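Local structure of regulator of Ty1 transposition protein 107 (Saccharomyces cerevisiae, 3T7K) at residues L146-P151 with I169-S174; V199-K204 with L225-N230; E123-K128 with F237-D242. The protein binds histone H2A in its phosphorylated form through C-terminal tandem BRCT repeats, an interaction important in DNA damage repair. One frame throughout, in Å; residues are numbered along the deposited sequence.

Interaction 1. Residues L146-P151 with I169-S174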
loop_
_atom_site.group_PDB
_atom_site.type_symbol
_atom_site.label_atom_id
_atom_site.label_comp_id
_atom_site.label_asym_id
_atom_site.label_seq_id
_atom_site.Cartn_x
_atom_site.Cartn_y
_atom_site.Cartn_z
ATOM N N LEU C 146 -2.849 -23.220 19.453
ATOM C CA LEU C 146 -2.971 -22.366 20.613
ATOM C C LEU C 146 -3.995 -23.007 21.528
ATOM O O LEU C 146 -5.070 -23.387 21.073
ATOM C CB LEU C 146 -3.455 -20.981 20.153
ATOM C CG LEU C 146 -3.582 -19.836 21.154
ATOM C CD1 LEU C 146 -2.231 -19.476 21.718
ATOM C CD2 LEU C 146 -4.207 -18.620 20.474
ATOM N N VAL C 147 -3.664 -23.141 22.809
ATOM C CA VAL C 147 -4.600 -23.690 23.762
ATOM C C VAL C 147 -5.722 -22.700 24.003
ATOM O O VAL C 147 -5.502 -21.480 24.047
ATOM C CB VAL C 147 -3.931 -24.057 25.102
ATOM C CG1 VAL C 147 -2.972 -25.206 24.908
ATOM C CG2 VAL C 147 -3.227 -22.846 25.705
ATOM N N ASN C 148 -6.927 -23.241 24.142
ATOM C CA ASN C 148 -8.137 -22.440 24.266
ATOM C C ASN C 148 -8.165 -21.596 25.525
ATOM O O ASN C 148 -8.877 -20.600 25.582
ATOM C CB ASN C 148 -9.382 -23.336 24.228
ATOM C CG ASN C 148 -10.632 -22.577 23.820
ATOM O OD1 ASN C 148 -10.599 -21.362 23.646
ATOM N ND2 ASN C 148 -11.743 -23.292 23.664
ATOM N N ASP C 149 -7.396 -21.990 26.532
ATOM C CA ASP C 149 -7.404 -21.280 27.810
ATOM C C ASP C 149 -6.286 -20.251 27.935
ATOM O O ASP C 149 -5.846 -19.931 29.042
ATOM C CB ASP C 149 -7.339 -22.265 28.986
ATOM C CG ASP C 149 -5.980 -22.925 29.128
ATOM O OD1 ASP C 149 -5.816 -23.751 30.055
ATOM O OD2 ASP C 149 -5.077 -22.630 28.313
ATOM N N ILE C 150 -5.813 -19.745 26.801
ATOM C CA ILE C 150 -4.767 -18.736 26.818
ATOM C C ILE C 150 -5.343 -17.418 27.337
ATOM O O ILE C 150 -6.386 -16.967 26.872
ATOM C CB ILE C 150 -4.126 -18.547 25.415
ATOM C CG1 ILE C 150 -2.786 -17.815 25.527
ATOM C CG2 ILE C 150 -5.087 -17.838 24.458
ATOM C CD1 ILE C 150 -1.600 -18.700 25.928
ATOM N N PRO C 151 -4.685 -16.827 28.343
ATOM C CA PRO C 151 -5.022 -15.506 28.888
ATOM C C PRO C 151 -5.053 -14.407 27.822
ATOM O O PRO C 151 -4.069 -14.199 27.109
ATOM C CB PRO C 151 -3.899 -15.244 29.903
ATOM C CG PRO C 151 -2.901 -16.371 29.720
ATOM C CD PRO C 151 -3.672 -17.509 29.161
ATOM N N ILE C 169 -4.180 -20.209 12.836
ATOM C CA ILE C 169 -4.240 -20.342 14.280
ATOM C C ILE C 169 -5.229 -21.446 14.606
ATOM O O ILE C 169 -6.440 -21.252 14.506
ATOM C CB ILE C 169 -4.774 -19.070 14.942
ATOM C CG1 ILE C 169 -3.946 -17.850 14.523
ATOM C CG2 ILE C 169 -4.781 -19.246 16.457
ATOM C CD1 ILE C 169 -2.532 -17.918 15.013
ATOM N N ASN C 170 -4.716 -22.601 15.003
ATOM C CA ASN C 170 -5.560 -23.743 15.321
ATOM C C ASN C 170 -5.766 -23.816 16.820
ATOM O O ASN C 170 -4.821 -24.064 17.565
ATOM C CB ASN C 170 -4.874 -25.017 14.835
ATOM C CG ASN C 170 -5.693 -26.268 15.113
ATOM O OD1 ASN C 170 -6.925 -26.231 15.140
ATOM N ND2 ASN C 170 -5.002 -27.386 15.338
ATOM N N VAL C 171 -6.989 -23.597 17.281
ATOM C CA VAL C 171 -7.240 -23.626 18.718
ATOM C C VAL C 171 -7.509 -25.034 19.249
ATOM O O VAL C 171 -8.321 -25.782 18.700
ATOM C CB VAL C 171 -8.399 -22.707 19.096
ATOM C CG1 VAL C 171 -8.613 -22.731 20.602
ATOM C CG2 VAL C 171 -8.102 -21.286 18.613
ATOM N N LEU C 172 -6.823 -25.388 20.329
ATOM C CA LEU C 172 -6.931 -26.721 20.887
ATOM C C LEU C 172 -7.618 -26.664 22.236
ATOM O O LEU C 172 -7.147 -25.998 23.155
ATOM C CB LEU C 172 -5.541 -27.339 21.051
ATOM C CG LEU C 172 -4.768 -27.728 19.794
ATOM C CD1 LEU C 172 -3.380 -28.228 20.167
ATOM C CD2 LEU C 172 -5.521 -28.786 19.005
ATOM N N ARG C 173 -8.750 -27.343 22.359
ATOM C CA ARG C 173 -9.314 -27.558 23.678
ATOM C C ARG C 173 -8.367 -28.547 24.340
ATOM O O ARG C 173 -8.358 -29.731 24.004
ATOM C CB ARG C 173 -10.741 -28.100 23.587
ATOM C CG ARG C 173 -10.902 -29.289 22.660
ATOM C CD ARG C 173 -11.944 -29.028 21.591
ATOM N NE ARG C 173 -12.018 -30.137 20.647
ATOM C CZ ARG C 173 -11.102 -30.375 19.713
ATOM N NH1 ARG C 173 -10.038 -29.581 19.606
ATOM N NH2 ARG C 173 -11.250 -31.406 18.894
ATOM N N SER C 174 -7.533 -28.046 25.243
ATOM C CA SER C 174 -6.434 -28.836 25.789
ATOM C C SER C 174 -6.896 -30.176 26.350
ATOM O O SER C 174 -6.387 -31.232 25.976
ATOM C CB SER C 174 -5.708 -28.041 26.873
ATOM O OG SER C 174 -5.350 -28.878 27.958
#

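Interaction 2. Residues V199-K204 with L225-N230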
loop_
_atom_site.group_PDB
_atom_site.type_symbol
_atom_site.label_atom_id
_atom_site.label_comp_id
_atom_site.label_asym_id
_atom_site.label_seq_id
_atom_site.Cartn_x
_atom_site.Cartn_y
_atom_site.Cartn_z
ATOM N N VAL C 199 4.235 -26.481 16.295
ATOM C CA VAL C 199 4.423 -25.317 17.133
ATOM C C VAL C 199 3.173 -25.145 17.947
ATOM O O VAL C 199 2.068 -25.098 17.405
ATOM C CB VAL C 199 4.655 -24.016 16.301
ATOM C CG1 VAL C 199 5.034 -22.887 17.223
ATOM C CG2 VAL C 199 5.752 -24.235 15.292
ATOM N N LEU C 200 3.337 -25.052 19.259
ATOM C CA LEU C 200 2.197 -24.936 20.148
ATOM C C LEU C 200 2.462 -23.855 21.171
ATOM O O LEU C 200 3.584 -23.718 21.663
ATOM C CB LEU C 200 1.923 -26.267 20.864
ATOM C CG LEU C 200 1.715 -27.525 20.004
ATOM C CD1 LEU C 200 3.049 -28.213 19.662
ATOM C CD2 LEU C 200 0.819 -28.512 20.721
ATOM N N ILE C 201 1.422 -23.096 21.497
ATOM C CA ILE C 201 1.529 -22.063 22.500
ATOM C C ILE C 201 0.670 -22.570 23.619
ATOM O O ILE C 201 -0.482 -22.924 23.401
ATOM C CB ILE C 201 0.957 -20.727 22.007
ATOM C CG1 ILE C 201 1.771 -20.217 20.820
ATOM C CG2 ILE C 201 0.973 -19.708 23.131
ATOM C CD1 ILE C 201 1.213 -18.926 20.190
ATOM N N VAL C 202 1.235 -22.642 24.814
ATOM C CA VAL C 202 0.541 -23.288 25.906
ATOM C C VAL C 202 0.587 -22.447 27.160
ATOM O O VAL C 202 1.327 -21.469 27.235
ATOM C CB VAL C 202 1.121 -24.704 26.196
ATOM C CG1 VAL C 202 0.933 -25.607 24.984
ATOM C CG2 VAL C 202 2.580 -24.620 26.592
ATOM N N THR C 203 -0.226 -22.849 28.132
ATOM C CA THR C 203 -0.324 -22.203 29.432
ATOM C C THR C 203 0.284 -23.064 30.550
ATOM O O THR C 203 1.035 -22.563 31.386
ATOM C CB THR C 203 -1.803 -21.935 29.788
ATOM O OG1 THR C 203 -2.351 -20.963 28.884
ATOM C CG2 THR C 203 -1.929 -21.434 31.218
ATOM N N LYS C 204 -0.031 -24.359 30.554
ATOM C CA LYS C 204 0.302 -25.221 31.692
ATOM C C LYS C 204 1.322 -26.315 31.376
ATOM O O LYS C 204 1.384 -26.815 30.253
ATOM C CB LYS C 204 -0.962 -25.896 32.235
ATOM C CG LYS C 204 -2.065 -24.956 32.672
ATOM C CD LYS C 204 -3.349 -25.742 32.954
ATOM C CE LYS C 204 -3.073 -26.925 33.868
ATOM N NZ LYS C 204 -4.264 -27.800 34.072
ATOM N N LEU C 225 8.087 -27.485 18.898
ATOM C CA LEU C 225 8.423 -26.323 19.691
ATOM C C LEU C 225 7.207 -25.960 20.518
ATOM O O LEU C 225 6.120 -25.765 19.984
ATOM C CB LEU C 225 8.816 -25.154 18.785
ATOM C CG LEU C 225 9.019 -23.826 19.504
ATOM C CD1 LEU C 225 10.135 -23.938 20.531
ATOM C CD2 LEU C 225 9.353 -22.759 18.484
ATOM N N ILE C 226 7.376 -25.886 21.828
ATOM C CA ILE C 226 6.279 -25.504 22.698
ATOM C C ILE C 226 6.733 -24.316 23.529
ATOM O O ILE C 226 7.737 -24.398 24.239
ATOM C CB ILE C 226 5.852 -26.674 23.607
ATOM C CG1 ILE C 226 5.580 -27.923 22.766
ATOM C CG2 ILE C 226 4.616 -26.304 24.385
ATOM C CD1 ILE C 226 5.024 -29.105 23.576
ATOM N N VAL C 227 5.998 -23.210 23.433
ATOM C CA VAL C 227 6.388 -21.978 24.109
ATOM C C VAL C 227 5.236 -21.382 24.899
ATOM O O VAL C 227 4.079 -21.786 24.739
ATOM C CB VAL C 227 6.832 -20.902 23.091
ATOM C CG1 VAL C 227 8.039 -21.372 22.294
ATOM C CG2 VAL C 227 5.672 -20.588 22.171
ATOM N N GLU C 228 5.558 -20.424 25.760
ATOM C CA GLU C 228 4.545 -19.623 26.430
ATOM C C GLU C 228 4.213 -18.386 25.576
ATOM O O GLU C 228 4.971 -18.010 24.677
ATOM C CB GLU C 228 5.044 -19.176 27.806
ATOM C CG GLU C 228 5.520 -20.327 28.695
ATOM C CD GLU C 228 5.929 -19.893 30.096
ATOM O OE1 GLU C 228 7.142 -19.724 30.340
ATOM O OE2 GLU C 228 5.033 -19.740 30.952
ATOM N N TRP C 229 3.077 -17.762 25.861
ATOM C CA TRP C 229 2.671 -16.543 25.165
ATOM C C TRP C 229 3.788 -15.514 25.240
ATOM O O TRP C 229 4.111 -14.859 24.252
ATOM C CB TRP C 229 1.368 -15.994 25.768
ATOM C CG TRP C 229 1.004 -14.593 25.326
ATOM C CD1 TRP C 229 0.839 -13.504 26.131
ATOM C CD2 TRP C 229 0.775 -14.135 23.982
ATOM N NE1 TRP C 229 0.515 -12.402 25.377
ATOM C CE2 TRP C 229 0.467 -12.761 24.057
ATOM C CE3 TRP C 229 0.800 -14.754 22.730
ATOM C CZ2 TRP C 229 0.186 -11.989 22.921
ATOM C CZ3 TRP C 229 0.523 -13.984 21.599
ATOM C CH2 TRP C 229 0.219 -12.619 21.707
ATOM N N ASN C 230 4.403 -15.392 26.408
ATOM C CA ASN C 230 5.465 -14.410 26.605
ATOM C C ASN C 230 6.594 -14.536 25.595
ATOM O O ASN C 230 7.338 -13.593 25.375
ATOM C CB ASN C 230 6.041 -14.537 28.016
ATOM C CG ASN C 230 5.970 -13.248 28.789
ATOM O OD1 ASN C 230 6.757 -12.330 28.556
ATOM N ND2 ASN C 230 5.028 -13.170 29.723
HETATM O O HOH W 1 1.227 -18.653 27.811
#

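Interaction 3. Residues E123-K128 with F237-D242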
loop_
_atom_site.group_PDB
_atom_site.type_symbol
_atom_site.label_atom_id
_atom_site.label_comp_id
_atom_site.label_asym_id
_atom_site.label_seq_id
_atom_site.Cartn_x
_atom_site.Cartn_y
_atom_site.Cartn_z
ATOM N N GLU C 123 15.140 3.452 17.006
ATOM C CA GLU C 123 15.059 3.444 15.551
ATOM C C GLU C 123 15.311 2.040 15.012
ATOM O O GLU C 123 14.661 1.606 14.066
ATOM C CB GLU C 123 16.058 4.444 14.954
ATOM C CG GLU C 123 15.778 4.861 13.512
ATOM O OE1 GLU C 123 17.167 6.773 13.927
ATOM O OE2 GLU C 123 16.837 6.205 11.837
ATOM N N SER C 124 16.248 1.322 15.617
ATOM C CA SER C 124 16.567 -0.018 15.136
ATOM C C SER C 124 15.331 -0.915 15.099
ATOM O O SER C 124 15.169 -1.723 14.186
ATOM C CB SER C 124 17.678 -0.662 15.972
ATOM O OG SER C 124 17.304 -0.758 17.338
ATOM N N ILE C 125 14.456 -0.772 16.088
ATOM C CA ILE C 125 13.254 -1.586 16.118
ATOM C C ILE C 125 12.180 -1.015 15.189
ATOM O O ILE C 125 11.531 -1.756 14.442
ATOM C CB ILE C 125 12.721 -1.776 17.563
ATOM C CG1 ILE C 125 11.771 -2.962 17.619
ATOM C CG2 ILE C 125 12.037 -0.521 18.068
ATOM C CD1 ILE C 125 12.446 -4.276 17.274
ATOM N N ILE C 126 12.005 0.302 15.218
ATOM C CA ILE C 126 11.054 0.942 14.330
ATOM C C ILE C 126 11.375 0.553 12.894
ATOM O O ILE C 126 10.484 0.250 12.107
ATOM C CB ILE C 126 11.076 2.493 14.472
ATOM C CG1 ILE C 126 10.206 2.943 15.649
ATOM C CG2 ILE C 126 10.587 3.161 13.194
ATOM C CD1 ILE C 126 10.235 4.435 15.894
ATOM N N SER C 127 12.654 0.525 12.555
ATOM C CA SER C 127 13.043 0.320 11.172
ATOM C C SER C 127 12.731 -1.081 10.658
ATOM O O SER C 127 12.486 -1.262 9.459
ATOM C CB SER C 127 14.510 0.684 10.965
ATOM O OG SER C 127 15.322 0.038 11.927
ATOM N N LYS C 128 12.703 -2.059 11.563
ATOM C CA LYS C 128 12.331 -3.424 11.202
ATOM C C LYS C 128 10.906 -3.549 10.665
ATOM O O LYS C 128 10.580 -4.528 9.990
ATOM C CB LYS C 128 12.503 -4.358 12.400
ATOM C CG LYS C 128 13.940 -4.524 12.856
ATOM C CD LYS C 128 13.962 -4.990 14.309
ATOM C CE LYS C 128 14.731 -6.288 14.489
ATOM N NZ LYS C 128 16.199 -6.069 14.386
ATOM N N PHE C 237 8.276 -7.505 20.519
ATOM C CA PHE C 237 8.983 -6.325 21.026
ATOM C C PHE C 237 10.363 -6.166 20.424
ATOM O O PHE C 237 10.863 -5.056 20.316
ATOM C CB PHE C 237 9.130 -6.377 22.543
ATOM C CG PHE C 237 7.869 -6.103 23.272
ATOM C CD1 PHE C 237 6.822 -5.469 22.637
ATOM C CD2 PHE C 237 7.722 -6.488 24.594
ATOM C CE1 PHE C 237 5.645 -5.214 23.304
ATOM C CE2 PHE C 237 6.552 -6.241 25.269
ATOM C CZ PHE C 237 5.509 -5.599 24.622
ATOM N N HIS C 238 10.990 -7.283 20.064
ATOM C CA HIS C 238 12.303 -7.260 19.436
ATOM C C HIS C 238 12.198 -7.362 17.918
ATOM O O HIS C 238 13.213 -7.325 17.222
ATOM C CB HIS C 238 13.149 -8.434 19.943
ATOM C CG HIS C 238 13.570 -8.310 21.374
ATOM N ND1 HIS C 238 13.689 -9.396 22.212
ATOM C CD2 HIS C 238 13.913 -7.225 22.110
ATOM C CE1 HIS C 238 14.074 -8.987 23.408
ATOM N NE2 HIS C 238 14.223 -7.675 23.371
ATOM N N LEU C 239 10.979 -7.521 17.408
ATOM C CA LEU C 239 10.779 -7.872 16.000
ATOM C C LEU C 239 11.794 -8.914 15.514
ATOM O O LEU C 239 12.280 -8.859 14.382
ATOM C CB LEU C 239 10.797 -6.628 15.110
ATOM C CG LEU C 239 9.522 -5.799 15.273
ATOM C CD1 LEU C 239 9.469 -4.648 14.263
ATOM C CD2 LEU C 239 8.328 -6.702 15.109
ATOM N N ASN C 240 12.099 -9.877 16.380
ATOM C CA ASN C 240 12.984 -10.966 16.006
ATOM C C ASN C 240 12.681 -12.209 16.844
ATOM O O ASN C 240 12.517 -12.116 18.062
ATOM C CB ASN C 240 14.432 -10.556 16.217
ATOM C CG ASN C 240 15.406 -11.659 15.847
ATOM O OD1 ASN C 240 15.433 -12.111 14.703
ATOM N ND2 ASN C 240 16.225 -12.085 16.810
ATOM N N VAL C 241 12.567 -13.360 16.196
ATOM C CA VAL C 241 12.496 -14.612 16.943
ATOM C C VAL C 241 13.910 -15.089 17.208
ATOM O O VAL C 241 14.645 -15.417 16.281
ATOM C CB VAL C 241 11.733 -15.698 16.177
ATOM C CG1 VAL C 241 11.967 -17.052 16.822
ATOM C CG2 VAL C 241 10.255 -15.366 16.157
ATOM N N ASP C 242 14.309 -15.110 18.471
ATOM C CA ASP C 242 15.639 -15.598 18.806
ATOM C C ASP C 242 15.548 -17.066 19.218
ATOM O O ASP C 242 15.061 -17.382 20.300
ATOM C CB ASP C 242 16.232 -14.766 19.935
ATOM C CG ASP C 242 17.560 -15.297 20.417
ATOM O OD1 ASP C 242 18.264 -15.988 19.633
ATOM O OD2 ASP C 242 17.893 -15.020 21.591
#

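Interaction 1. Residues L146-P151 with I169-S174
Leu146 meets segment 169-174 with both its backbone and its side chain, and more of its surface is buried here than of any other residue in the pair. Its N donates to Asn170 O at 2.9 Å, and its own O receives Leu172 N at 2.8 Å. Straddling residues in this way is the signature of parallel pairing: Leu146 sits opposite Val171 yet bonds to the residues before and after it. The carbonyl of Leu146 does double duty, since the CA-H of Val171 also points at it, with CA 3.2 Å from the oxygen. With CG anti to its backbone N (chi1 -176°), the Leu146 side chain runs beside Ile169 in the same direction, and the methyl CD2 comes to 4.1 Å from Ile169 CG2.

Asn148 closes the pairing just as its strand turns off. Its N reaches Leu172 O at 2.9 Å, but from above the carbonyl plane, 37° out of it, which fits a chain already leaving the sheet in the type I turn from Val147 to Ile150. The Asn148 side chain crosses that of Val171, the third main contributor. Val171 CG1 nestles against Asn148 CB at 3.8 Å and lies 3.9 Å from Asn148 OD1, so one methyl packs along both the aliphatic stem and the polar head of this solvent-exposed asparagine.

These two strands are joined by helix 154-163 in a beta-alpha-beta crossover, and 168-172 is an outermost strand of the sheet within the chain. On one face Leu146 packs on Ile157 of that helix; on the other, Val147 and Leu172 both lie against Phe211 of helix 205-218. Strand 198-201 follows on the far side of 143-147, opposite 168-172.

Interaction 2. Residues V199-K204 with L225-N230
Trp229 meets Ile201 through its backbone N, 4.0 Å from Ile201 CG2, and not through its indole. The flat ring is packed instead by Ile157, Val160 and Leu161 of helix 154-163 and by an apolar side chain of the bound peptide. The peptide units of the two parallel strands are hydrogen-bonded to each other: Leu200 N bonds to Leu225 O, Val227 N to Leu200 O and Val202 N to Val227 O, each at 3.0 Å and nearly along the C=O axis.

Val202 CG2 and Ile226 CG2 are crowded, 3.4 Å apart, tighter than usual for carbons. Past this pair a water takes over, donating to Val202 O at 2.9 Å and accepting from Trp229 N at 2.8 Å.

That water links the two residues where direct backbone bonding across the pair stops, and it satisfies an N-H in the first turn of helix 229-237. Chemically the contact is a buried apolar seam whose backbone polar groups are met across the pair, by the water, and by the flanking strands 143-147 and 249-253, and it is consistent with holding Trp229 where it packs on the bound peptide.

Interaction 3. Residues E123-K128 with F237-D242
Ile125 reaches the 237-242 segment because CG1 stands anti to its backbone N (chi1 -162°), and a further turn at chi2 sends CD1 over the carbonyls that end the neighbouring helix. CD1 lies 3.1 Å from His238 O, a tight approach, and 3.5 Å from Phe237 O. Lys128, one turn later on the same face of its helix, starts from an extended stem but bends at chi3 (123°) and chi4, so that its chain lies along Leu239 while the two side chains slide past each other in opposite directions.

Leu239 is the hub. It is the first residue after helix 229-237 to leave helical backbone angles, and its positive phi (41°) with two bonds back into the last turn makes a Schellman motif. Its side chain points at helix 123-128 and fits between the two others: CB touches Ile125 CD1 at 3.6 Å, and CD1 rests 3.6 Å from Lys128 CB. The same CD1 methyl also touches Ile125 O. Farther out, Lys128 CE passes 3.3 Å from His238 O and 3.6 Å from Leu239 O. An alanine at Lys128 would keep the CB contact but is likely to leave His238 O and Leu239 O without the cover of the lysine methylenes and open a gap beside Leu239 CB.

Arg138 adds a hydrogen bond to Leu239 O, so this oxygen has a true donor as well as the lysine methylene. The contact thus seats the short helix 123-128 against the Schellman-capped C-terminal end of helix 229-237. It rests on aliphatic carbons meeting one another and the carbonyl oxygens of a helix C-terminus, where the ammonium-bearing end of Lys128 would probably be favoured by the negative end of the helix dipole.

Overall arrangement
Interactions 1 and 2 belong to one sheet, their centres 10 Å apart, and each joins the strands of a beta-alpha-beta unit, through helix 154-163 and helix 205-218 respectively. They come in series along the chain and touch directly because strands 143-147 and 198-201 are neighbours: Leu146 packs on Ile201, and Asp149 probably hydrogen-bonds to Thr203. Interaction 3 closes a much longer loop that contains both. It lies 27 Å from interaction 1 and 21 Å from interaction 2, centre to centre, and touches neither. Helix 229-237 joins interactions 2 and 3: it begins at Trp229, which packs on the bound peptide, and ends where helix 123-128 rests.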